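Local coordinates for protein inorganic pyrophosphatase (Shewanella sp. AS-11, PDB 6LL8) that probably catalyses the hydrolysis of diphosphate to two phosphates, working as a type II pyrophosphatase with divalent metal ions such as manganese or magnesium, at residues Ile11-Ser14 against Asp15-Cys18; Glu41-Pro44 against Glu45-Phe48; Cys142-Leu145 against Ser146-Ile150. All blocks are in the same frame, centred on the assembly; numbering follows the deposited sequence. Where two conformers were deposited one is given.

Contact 1 of 3, residues Ile11-Ser14 against Asp15-Cys18. With MG (magnesium ion), chain F; MG (magnesium ion), chain C; MG (magnesium ion), chain D; 2PN (imidodiphosphoric acid), chain I.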
ATOM      1  N   ILE A  11      -2.957  -4.410  -7.037  1.00  8.81           N
ATOM      2  CA  ILE A  11      -2.169  -3.188  -7.334  1.00  8.81           C
ATOM      3  C   ILE A  11      -1.090  -3.081  -6.266  1.00  8.55           C
ATOM      4  O   ILE A  11      -1.056  -2.200  -5.399  1.00  9.03           O
ATOM      5  CB  ILE A  11      -3.024  -1.929  -7.510  1.00 10.21           C
ATOM      6  CG1 ILE A  11      -4.110  -2.228  -8.567  1.00 13.79           C
ATOM      7  CG2 ILE A  11      -2.125  -0.761  -7.917  1.00 11.20           C
ATOM      8  CD1 ILE A  11      -4.983  -1.092  -8.900  1.00 15.76           C
ATOM      9  N   PRO A  12      -0.184  -4.066  -6.232  1.00  8.74           N
ATOM     10  CA  PRO A  12       0.752  -4.153  -5.108  1.00  8.41           C
ATOM     11  C   PRO A  12       1.718  -2.976  -5.113  1.00  8.42           C
ATOM     12  O   PRO A  12       2.199  -2.540  -6.148  1.00 10.08           O
ATOM     13  CB  PRO A  12       1.487  -5.451  -5.368  1.00  9.74           C
ATOM     14  CG  PRO A  12       1.350  -5.702  -6.839  1.00  9.74           C
ATOM     15  CD  PRO A  12      -0.043  -5.185  -7.178  1.00 10.27           C
ATOM     16  N   ASP A  13       2.087  -2.580  -3.906  1.00  7.67           N
ATOM     17  CA  ASP A  13       3.158  -1.615  -3.650  1.00  7.63           C
ATOM     18  C   ASP A  13       4.365  -2.334  -3.065  1.00  7.05           C
ATOM     19  O   ASP A  13       4.392  -3.571  -2.944  1.00  7.65           O
ATOM     20  CB  ASP A  13       2.638  -0.496  -2.791  1.00  7.68           C
ATOM     21  CG  ASP A  13       2.011  -0.960  -1.481  1.00  7.54           C
ATOM     22  OD1 ASP A  13       2.186  -2.133  -1.077  1.00  7.78           O
ATOM     23  OD2 ASP A  13       1.317  -0.150  -0.820  1.00  7.90           O
ATOM     24  N   SER A  14       5.379  -1.582  -2.706  1.00  7.67           N
ATOM     25  CA  SER A  14       6.627  -2.171  -2.220  1.00  8.35           C
ATOM     26  C   SER A  14       6.375  -2.993  -0.963  1.00  7.58           C
ATOM     27  O   SER A  14       7.011  -4.049  -0.803  1.00  8.46           O
ATOM     28  CB  SER A  14       7.690  -1.125  -2.030  1.00  9.82           C
ATOM     29  OG  SER A  14       7.996  -0.512  -3.254  1.00 11.11           O
ATOM     30  N   ASP A  15       5.572  -2.527  -0.037  1.00  7.73           N
ATOM     31  CA  ASP A  15       5.309  -3.316   1.167  1.00  7.66           C
ATOM     32  C   ASP A  15       4.705  -4.660   0.809  1.00  7.46           C
ATOM     33  O   ASP A  15       5.135  -5.701   1.327  1.00  8.70           O
ATOM     34  CB  ASP A  15       4.388  -2.521   2.084  1.00  7.33           C
ATOM     35  CG  ASP A  15       4.216  -2.987   3.505  1.00  8.86           C
ATOM     36  OD1 ASP A  15       5.135  -3.706   3.998  1.00 10.36           O
ATOM     37  OD2 ASP A  15       3.225  -2.584   4.157  1.00  8.28           O
ATOM     38  N   SER A  16       3.733  -4.683  -0.079  1.00  7.58           N
ATOM     39  CA  SER A  16       3.083  -5.930  -0.495  1.00  7.36           C
ATOM     40  C   SER A  16       4.065  -6.858  -1.207  1.00  8.38           C
ATOM     41  O   SER A  16       3.953  -8.080  -1.053  1.00  9.97           O
ATOM     42  CB  SER A  16       1.881  -5.646  -1.374  1.00  8.49           C
ATOM     43  OG  SER A  16       0.715  -5.342  -0.628  1.00  8.25           O
ATOM     44  N   ILE A  17       4.927  -6.341  -2.060  1.00  7.82           N
ATOM     45  CA  ILE A  17       5.879  -7.179  -2.829  1.00  8.00           C
ATOM     46  C   ILE A  17       6.995  -7.636  -1.912  1.00  7.87           C
ATOM     47  O   ILE A  17       7.317  -8.835  -1.821  1.00  8.55           O
ATOM     48  CB  ILE A  17       6.404  -6.425  -4.054  1.00  8.12           C
ATOM     49  CG1 ILE A  17       5.266  -6.126  -5.025  1.00  8.31           C
ATOM     50  CG2 ILE A  17       7.554  -7.169  -4.691  1.00  9.27           C
ATOM     51  CD1 ILE A  17       4.581  -7.328  -5.644  1.00  9.32           C
ATOM     52  N   CYS A  18       7.655  -6.690  -1.268  1.00  7.98           N
ATOM     53  CA  CYS A  18       8.816  -7.004  -0.419  1.00  8.41           C
ATOM     54  C   CYS A  18       8.387  -7.838   0.763  1.00  8.01           C
ATOM     55  O   CYS A  18       9.129  -8.725   1.195  1.00  8.43           O
ATOM     56  CB  CYS A  18       9.528  -5.730   0.012  1.00  8.77           C
ATOM     57  SG  CYS A  18      10.191  -4.789  -1.406  1.00 11.06           S
TER
HETATM   58 MG    MG F 404       2.646   0.992   0.861  1.00 10.37          MG
HETATM   59 MG    MG C 401       0.577  -1.504   0.560  1.00  6.59          MG
HETATM   60 MG    MG D 402       1.739  -1.131   3.808  1.00  7.30          MG
HETATM   61  P1  2PN I 407      -0.216   0.907   2.355  1.00  7.60           P
HETATM   62  O1  2PN I 407      -0.647  -0.247   1.454  1.00  7.96           O
HETATM   63  O2  2PN I 407       0.701   1.872   1.650  1.00  7.90           O
HETATM   64  O3  2PN I 407       0.374   0.391   3.654  1.00  7.99           O
HETATM   65  N1  2PN I 407      -1.586   1.724   2.759  1.00  7.29           N
HETATM   66  P2  2PN I 407      -2.216   3.201   2.382  1.00  8.36           P
HETATM   67  O4  2PN I 407      -3.637   2.898   1.915  1.00  9.41           O
HETATM   68  O5  2PN I 407      -1.390   3.800   1.263  1.00  8.34           O
HETATM   69  O6  2PN I 407      -2.201   4.039   3.637  1.00  8.99           O
HETATM   70  O   HOH W   1       4.777   0.382  -0.083  1.00 11.34           O
HETATM   71  O   HOH W   2       2.534   3.165  -0.100  1.00 10.78           O
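Asp-13 and Ser-16 meet where the loop after strand 4-7 turns into helix 14-29, and the polar link between them is a helix cap. Ser-16 N donates to Asp-13 OD1 over 3.1 Å, arriving nearly along the C-O axis of the carboxylate. Asp-13 holds its CG between the backbone N and the carbonyl carbon (chi1 55°), which lets OD1 cap the first turn and bind one magnesium ion, while OD2 bridges two. An aspartate suits the N-cap because its short side chain can accept from an amide that has no helical carbonyl before it. Backbone bonds complete the turn: Ile-17 N reaches Asp-13 O, and Cys-18 N reaches Ser-14 O at 2.8 Å.

Metal bonds use the rest of the carboxylates. Both oxygens of Asp-13 chelate the magnesium ion of chain C, OD2 at 2.1 Å and OD1 at 2.4 Å, and OD2 also bridges to the magnesium ion of chain F. Asp-15 binds the magnesium ion of chain D through OD2 at 2.1 Å, while its OD1 is held by Asn-118. Each of the three ions also takes an oxygen of the same phosphoryl group of imidodiphosphate. Water 1 couples cap to cluster, accepting from Asp-15 N at 3.0 Å while ligating the chain F ion. Ser-16 OG is hydrogen-bonded to Asp-73 OD2, a second-shell grip on another ligand of the cluster.

The apolar part lies on another side of the turn. Pro-12 CB rests on Ile-17 CD1 at 3.6 Å, a rigid ring against a branched chain.

A helix start carrying an Asp-x-Asp pair, with His-9 shortly before it, is the first metal-binding motif of the DHH-type active site of type II pyrophosphatases.

Contact 2 of 3, residues Glu41-Pro44 against Glu45-Phe48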
ATOM      1  N   GLU A  41       1.408  -6.083 -11.713  1.00 11.84           N
ATOM      2  CA  GLU A  41       2.743  -5.613 -12.098  1.00 12.18           C
ATOM      3  C   GLU A  41       3.336  -4.754 -10.992  1.00 11.09           C
ATOM      4  O   GLU A  41       2.647  -4.275 -10.100  1.00 12.80           O
ATOM      5  CB  GLU A  41       2.667  -4.826 -13.406  1.00 15.30           C
ATOM      6  CG  GLU A  41       2.115  -5.657 -14.559  1.00 21.14           C
ATOM      7  CD  GLU A  41       2.792  -6.930 -15.117  1.00 29.54           C
ATOM      8  OE1 GLU A  41       3.805  -7.497 -14.582  1.00 36.87           O
ATOM      9  OE2 GLU A  41       2.268  -7.406 -16.141  1.00 42.07           O
ATOM     10  N   LEU A  42       4.646  -4.640 -11.043  1.00 11.53           N
ATOM     11  CA  LEU A  42       5.374  -3.778 -10.101  0.50 10.87           C
ATOM     12  C   LEU A  42       5.326  -2.318 -10.529  1.00 10.90           C
ATOM     13  O   LEU A  42       5.386  -1.999 -11.708  1.00 12.37           O
ATOM     14  CB  LEU A  42       6.818  -4.240  -9.982  0.50 11.25           C
ATOM     15  CG  LEU A  42       7.062  -5.225  -8.851  0.50 12.77           C
ATOM     16  CD1 LEU A  42       6.252  -6.494  -9.061  0.50 13.44           C
ATOM     17  CD2 LEU A  42       8.556  -5.495  -8.764  0.50 13.29           C
ATOM     18  N   SER A  43       5.239  -1.456  -9.534  1.00 10.46           N
ATOM     19  CA  SER A  43       5.468  -0.026  -9.736  1.00 10.85           C
ATOM     20  C   SER A  43       6.933   0.233 -10.066  1.00 10.20           C
ATOM     21  O   SER A  43       7.812  -0.586  -9.758  1.00 10.54           O
ATOM     22  CB  SER A  43       5.102   0.746  -8.502  1.00 11.51           C
ATOM     23  OG  SER A  43       6.056   0.474  -7.480  1.00 12.60           O
ATOM     24  N   PRO A  44       7.243   1.390 -10.683  1.00  9.82           N
ATOM     25  CA  PRO A  44       8.649   1.771 -10.839  1.00 10.18           C
ATOM     26  C   PRO A  44       9.443   1.764  -9.540  1.00  9.60           C
ATOM     27  O   PRO A  44      10.597   1.340  -9.532  1.00 10.14           O
ATOM     28  CB  PRO A  44       8.590   3.128 -11.523  1.00 12.15           C
ATOM     29  CG  PRO A  44       7.291   3.063 -12.323  1.00 14.08           C
ATOM     30  CD  PRO A  44       6.334   2.289 -11.423  1.00 11.65           C
ATOM     31  N   GLU A  45       8.835   2.240  -8.460  1.00  9.53           N
ATOM     32  CA  GLU A  45       9.546   2.260  -7.160  1.00  9.52           C
ATOM     33  C   GLU A  45       9.913   0.842  -6.757  1.00  8.77           C
ATOM     34  O   GLU A  45      11.050   0.568  -6.315  1.00  9.22           O
ATOM     35  CB  GLU A  45       8.661   2.889  -6.083  1.00 10.69           C
ATOM     36  CG  GLU A  45       9.320   2.971  -4.732  1.00 11.90           C
ATOM     37  CD  GLU A  45       8.475   2.980  -3.492  1.00 14.64           C
ATOM     38  OE1 GLU A  45       7.826   2.033  -3.191  1.00 18.66           O
ATOM     39  OE2 GLU A  45       8.612   3.946  -2.790  1.00 20.19           O
ATOM     40  N   THR A  46       8.976  -0.097  -6.850  1.00  9.49           N
ATOM     41  CA  THR A  46       9.261  -1.471  -6.414  1.00  9.29           C
ATOM     42  C   THR A  46      10.307  -2.100  -7.323  1.00  8.83           C
ATOM     43  O   THR A  46      11.183  -2.821  -6.850  1.00  9.66           O
ATOM     44  CB  THR A  46       8.002  -2.336  -6.347  1.00 10.40           C
ATOM     45  OG1 THR A  46       7.019  -1.652  -5.559  1.00 11.31           O
ATOM     46  CG2 THR A  46       8.302  -3.688  -5.748  1.00 12.44           C
ATOM     47  N   ALA A  47      10.232  -1.852  -8.624  1.00  9.13           N
ATOM     48  CA  ALA A  47      11.248  -2.387  -9.544  1.00  9.26           C
ATOM     49  C   ALA A  47      12.626  -1.879  -9.119  1.00  9.46           C
ATOM     50  O   ALA A  47      13.602  -2.630  -9.176  1.00 10.69           O
ATOM     51  CB  ALA A  47      10.894  -2.013 -10.965  1.00 10.71           C
ATOM     52  N   PHE A  48      12.715  -0.601  -8.760  1.00  8.64           N
ATOM     53  CA  PHE A  48      13.971   0.010  -8.304  1.00  9.22           C
ATOM     54  C   PHE A  48      14.503  -0.723  -7.096  1.00  9.34           C
ATOM     55  O   PHE A  48      15.705  -1.043  -7.006  1.00  9.99           O
ATOM     56  CB  PHE A  48      13.723   1.494  -8.049  1.00 10.46           C
ATOM     57  CG  PHE A  48      14.879   2.249  -7.445  1.00 11.03           C
ATOM     58  CD1 PHE A  48      15.813   2.830  -8.264  1.00 12.22           C
ATOM     59  CD2 PHE A  48      15.029   2.380  -6.069  1.00 14.81           C
ATOM     60  CE1 PHE A  48      16.894   3.514  -7.735  1.00 14.29           C
ATOM     61  CE2 PHE A  48      16.108   3.087  -5.535  1.00 18.71           C
ATOM     62  CZ  PHE A  48      17.016   3.662  -6.384  1.00 16.67           C
TER
HETATM   63  O   HOH W   3       4.843  -2.652  -6.920  1.00 12.68           O
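Ser-43 and Thr-46 join hydroxyl to hydroxyl at the start of helix 44-53: Ser-43 OG and Thr-46 OG1 share a hydrogen bond of 3.0 Å. Ser-43 is the N-cap residue, and its OG stands between the backbone N and the carbonyl carbon (chi1 70°), bringing it over the first turn. A water bridges the same junction. Water 3 accepts from Ser-43 N at 2.9 Å and lies in a second hydrogen bond, 2.8 Å long, with Thr-46 OG1.

Ordinary helical bonds fix the frame under these groups. Ala-47 N donates to Ser-43 O with an N-H...O angle of 167°, and Phe-48 N donates to Pro-44 O. Proline is well placed as the first helical residue, since no carbonyl of a preceding turn needs an amide there. The methyl of Thr-46 serves the apolar side: in one of two deposited conformers of Leu-42, CD2 touches Thr-46 CG2 at 3.5 Å, the two side chains crossing at about a right angle.

The next shell holds the polar groups in position. Thr-46 OG1 is also hydrogen-bonded to Ser-14 OG, which in turn bonds Glu-45 OE1. Glu-45 leaves the helix with CG opposite the backbone N (chi1 -179°) and extends to place OE2 on Ser-146 OG, so one carboxylate spans two neighbouring helices.

Helix 14-29 covers the turn through Ile-17, which packs on both Leu-42 and Thr-46. Helix 176-187 flanks it through Val-186, against Pro-44 and Phe-48, and Met-183, against Glu-45, so that this helix start sits between the two.

Contact 3 of 3, residues Cys142-Leu145 against Ser146-Ile150. With MG (magnesium ion), chain D; MG (magnesium ion), chain F; 2PN (imidodiphosphoric acid), chain I.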
ATOM      1  N   CYS A 142      13.675  -0.810   2.692  1.00  8.32           N
ATOM      2  CA  CYS A 142      13.098   0.088   1.669  1.00  8.49           C
ATOM      3  C   CYS A 142      11.584   0.147   1.832  1.00  8.29           C
ATOM      4  O   CYS A 142      10.986   1.237   1.712  1.00  8.96           O
ATOM      5  CB  CYS A 142      13.455  -0.353   0.266  1.00  9.50           C
ATOM      6  SG  CYS A 142      15.174  -0.089  -0.173  1.00 10.65           S
ATOM      7  N   ALA A 143      10.935  -0.991   2.025  1.00  8.36           N
ATOM      8  CA  ALA A 143       9.476  -0.974   2.178  1.00  8.10           C
ATOM      9  C   ALA A 143       9.052  -0.077   3.338  1.00  7.57           C
ATOM     10  O   ALA A 143       8.070   0.685   3.209  1.00  8.84           O
ATOM     11  CB  ALA A 143       8.951  -2.367   2.388  1.00  9.90           C
ATOM     12  N   ILE A 144       9.768  -0.122   4.459  1.00  7.61           N
ATOM     13  CA  ILE A 144       9.370   0.673   5.636  1.00  8.07           C
ATOM     14  C   ILE A 144       9.623   2.150   5.345  1.00  8.21           C
ATOM     15  O   ILE A 144       8.806   2.993   5.720  1.00  8.71           O
ATOM     16  CB  ILE A 144      10.094   0.181   6.899  1.00  8.07           C
ATOM     17  CG1 ILE A 144       9.825  -1.299   7.191  1.00  8.40           C
ATOM     18  CG2 ILE A 144       9.689   1.056   8.086  1.00  8.69           C
ATOM     19  CD1 ILE A 144      10.798  -1.920   8.137  1.00 10.65           C
ATOM     20  N   LEU A 145      10.745   2.477   4.720  1.00  8.70           N
ATOM     21  CA  LEU A 145      11.017   3.873   4.327  1.00  9.63           C
ATOM     22  C   LEU A 145       9.932   4.388   3.396  1.00 10.12           C
ATOM     23  O   LEU A 145       9.563   5.568   3.456  1.00 10.70           O
ATOM     24  CB  LEU A 145      12.386   3.951   3.665  1.00 10.60           C
ATOM     25  CG  LEU A 145      13.569   3.831   4.609  1.00 11.57           C
ATOM     26  CD1 LEU A 145      14.811   3.509   3.794  1.00 13.08           C
ATOM     27  CD2 LEU A 145      13.766   5.084   5.438  1.00 12.71           C
ATOM     28  N   SER A 146       9.411   3.554   2.508  1.00  9.28           N
ATOM     29  CA  SER A 146       8.353   3.955   1.563  1.00 10.46           C
ATOM     30  C   SER A 146       7.047   4.175   2.319  1.00  9.02           C
ATOM     31  O   SER A 146       6.434   5.251   2.195  1.00  9.82           O
ATOM     32  CB  SER A 146       8.210   2.925   0.475  1.00 13.46           C
ATOM     33  OG  SER A 146       7.319   3.420  -0.484  1.00 18.98           O
ATOM     34  N   ASP A 147       6.603   3.173   3.054  1.00  8.84           N
ATOM     35  CA  ASP A 147       5.303   3.282   3.745  1.00  9.07           C
ATOM     36  C   ASP A 147       5.283   4.415   4.759  1.00  8.61           C
ATOM     37  O   ASP A 147       4.248   5.050   4.930  1.00  9.97           O
ATOM     38  CB  ASP A 147       4.968   1.980   4.451  1.00  9.37           C
ATOM     39  CG  ASP A 147       4.074   1.072   3.645  1.00  9.83           C
ATOM     40  OD1 ASP A 147       4.185   1.115   2.424  1.00 11.46           O
ATOM     41  OD2 ASP A 147       3.341   0.230   4.228  1.00  8.69           O
ATOM     42  N   THR A 148       6.399   4.684   5.420  1.00  8.01           N
ATOM     43  CA  THR A 148       6.450   5.746   6.416  1.00  9.04           C
ATOM     44  C   THR A 148       6.827   7.092   5.804  1.00  9.09           C
ATOM     45  O   THR A 148       6.909   8.069   6.555  1.00  9.63           O
ATOM     46  CB  THR A 148       7.401   5.434   7.551  1.00  8.62           C
ATOM     47  OG1 THR A 148       8.751   5.438   7.107  1.00  9.31           O
ATOM     48  CG2 THR A 148       7.053   4.162   8.285  1.00  9.54           C
ATOM     49  N   VAL A 149       7.045   7.150   4.510  1.00  9.06           N
ATOM     50  CA  VAL A 149       7.433   8.420   3.848  1.00  9.14           C
ATOM     51  C   VAL A 149       8.684   8.969   4.546  1.00  9.17           C
ATOM     52  O   VAL A 149       8.738  10.133   4.989  1.00  9.68           O
ATOM     53  CB  VAL A 149       6.281   9.429   3.712  1.00  9.09           C
ATOM     54  CG1 VAL A 149       6.685  10.566   2.773  1.00 11.42           C
ATOM     55  CG2 VAL A 149       5.017   8.748   3.223  1.00 10.52           C
ATOM     56  N   ILE A 150       9.703   8.139   4.650  1.00  9.17           N
ATOM     57  CA  ILE A 150      10.980   8.555   5.274  1.00  9.47           C
ATOM     58  C   ILE A 150      10.693   9.093   6.673  1.00  9.53           C
ATOM     59  O   ILE A 150      11.278  10.104   7.112  1.00 11.17           O
ATOM     60  CB  ILE A 150      11.786   9.543   4.415  1.00  9.97           C
ATOM     61  CG1 ILE A 150      11.582   9.391   2.904  1.00 11.51           C
ATOM     62  CG2 ILE A 150      13.258   9.419   4.789  1.00 12.06           C
ATOM     63  CD1 ILE A 150      12.274  10.459   2.049  1.00 12.35           C
TER
HETATM   64 MG    MG D 402       1.739  -1.131   3.808  1.00  7.30          MG
HETATM   65 MG    MG F 404       2.646   0.992   0.861  1.00 10.37          MG
HETATM   66  P1  2PN I 407      -0.216   0.907   2.355  1.00  7.60           P
HETATM   67  O1  2PN I 407      -0.647  -0.247   1.454  1.00  7.96           O
HETATM   68  O2  2PN I 407       0.701   1.872   1.650  1.00  7.90           O
HETATM   69  O3  2PN I 407       0.374   0.391   3.654  1.00  7.99           O
HETATM   70  N1  2PN I 407      -1.586   1.724   2.759  1.00  7.29           N
HETATM   71  P2  2PN I 407      -2.216   3.201   2.382  1.00  8.36           P
HETATM   72  O4  2PN I 407      -3.637   2.898   1.915  1.00  9.41           O
HETATM   73  O5  2PN I 407      -1.390   3.800   1.263  1.00  8.34           O
HETATM   74  O6  2PN I 407      -2.201   4.039   3.637  1.00  8.99           O
HETATM   75  O   HOH W   2       2.534   3.165  -0.100  1.00 10.78           O
HETATM   76  O   HOH W   1       4.777   0.382  -0.083  1.00 11.34           O
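Thr-148 places OG1 between its backbone N and carbonyl carbon (chi1 68°), from where the hydroxyl donates back to Ile-144 O at 2.8 Å. Thr-148 N reaches the same oxygen at 3.0 Å from the opposite face of the carbonyl plane, so two donors grip it. The same rotation sets Thr-148 CG2 beside Ile-144 CG2, methyl alongside methyl at 4.1 Å. Threonine thus supplies a donor and an apolar branch at once, and OG1 is also bonded to Phe-151 N in the following loop. With an alanine in place of Thr-148, Ile-144 O would probably keep a single donor and the Phe-151 amide is likely to lose its mate.

The helix closes in a Schellman motif. Val-149 takes positive phi, and its N bonds Ser-146 O, while Ile-150 N donates to Leu-145 O at 2.8 Å, in the carbonyl plane and nearly straight at 172°. Just before this ending, Asp-147 N is held by Ala-143 O, and the carboxylate spreads over two metals. OD1 binds the magnesium ion of chain F at 2.2 Å, joining Asp-13 there, and OD2 that of chain D at 2.1 Å, beside Asp-15, Asp-73 and His-95.

This end of helix 134-147 is buried between helix 158-171, which covers Ile-144, and helix 176-187, whose Met-183 packs on Cys-142 and Leu-145.

The three contacts follow in series along the chain, none nested within or crossing another. Contact 1 turns the loop after strand 4-7 into helix 14-29; contact 2 does the same between strand 34-38 and helix 44-53; contact 3, much later, ends helix 134-147. In space they converge. Contacts 1 and 2 share polar bonds and the packing of Ile-17 CG2 on Thr-46 CG2, whereas contact 2 reaches contact 3 through a single carboxylate. Contacts 1 and 3 meet at two magnesium ions and the imidodiphosphate, and Ala-143 packs against helix 14-29. Contacts 1 and 3 thus supply metal ligands, while contact 2 ties their helices together through Glu-45 and Thr-46.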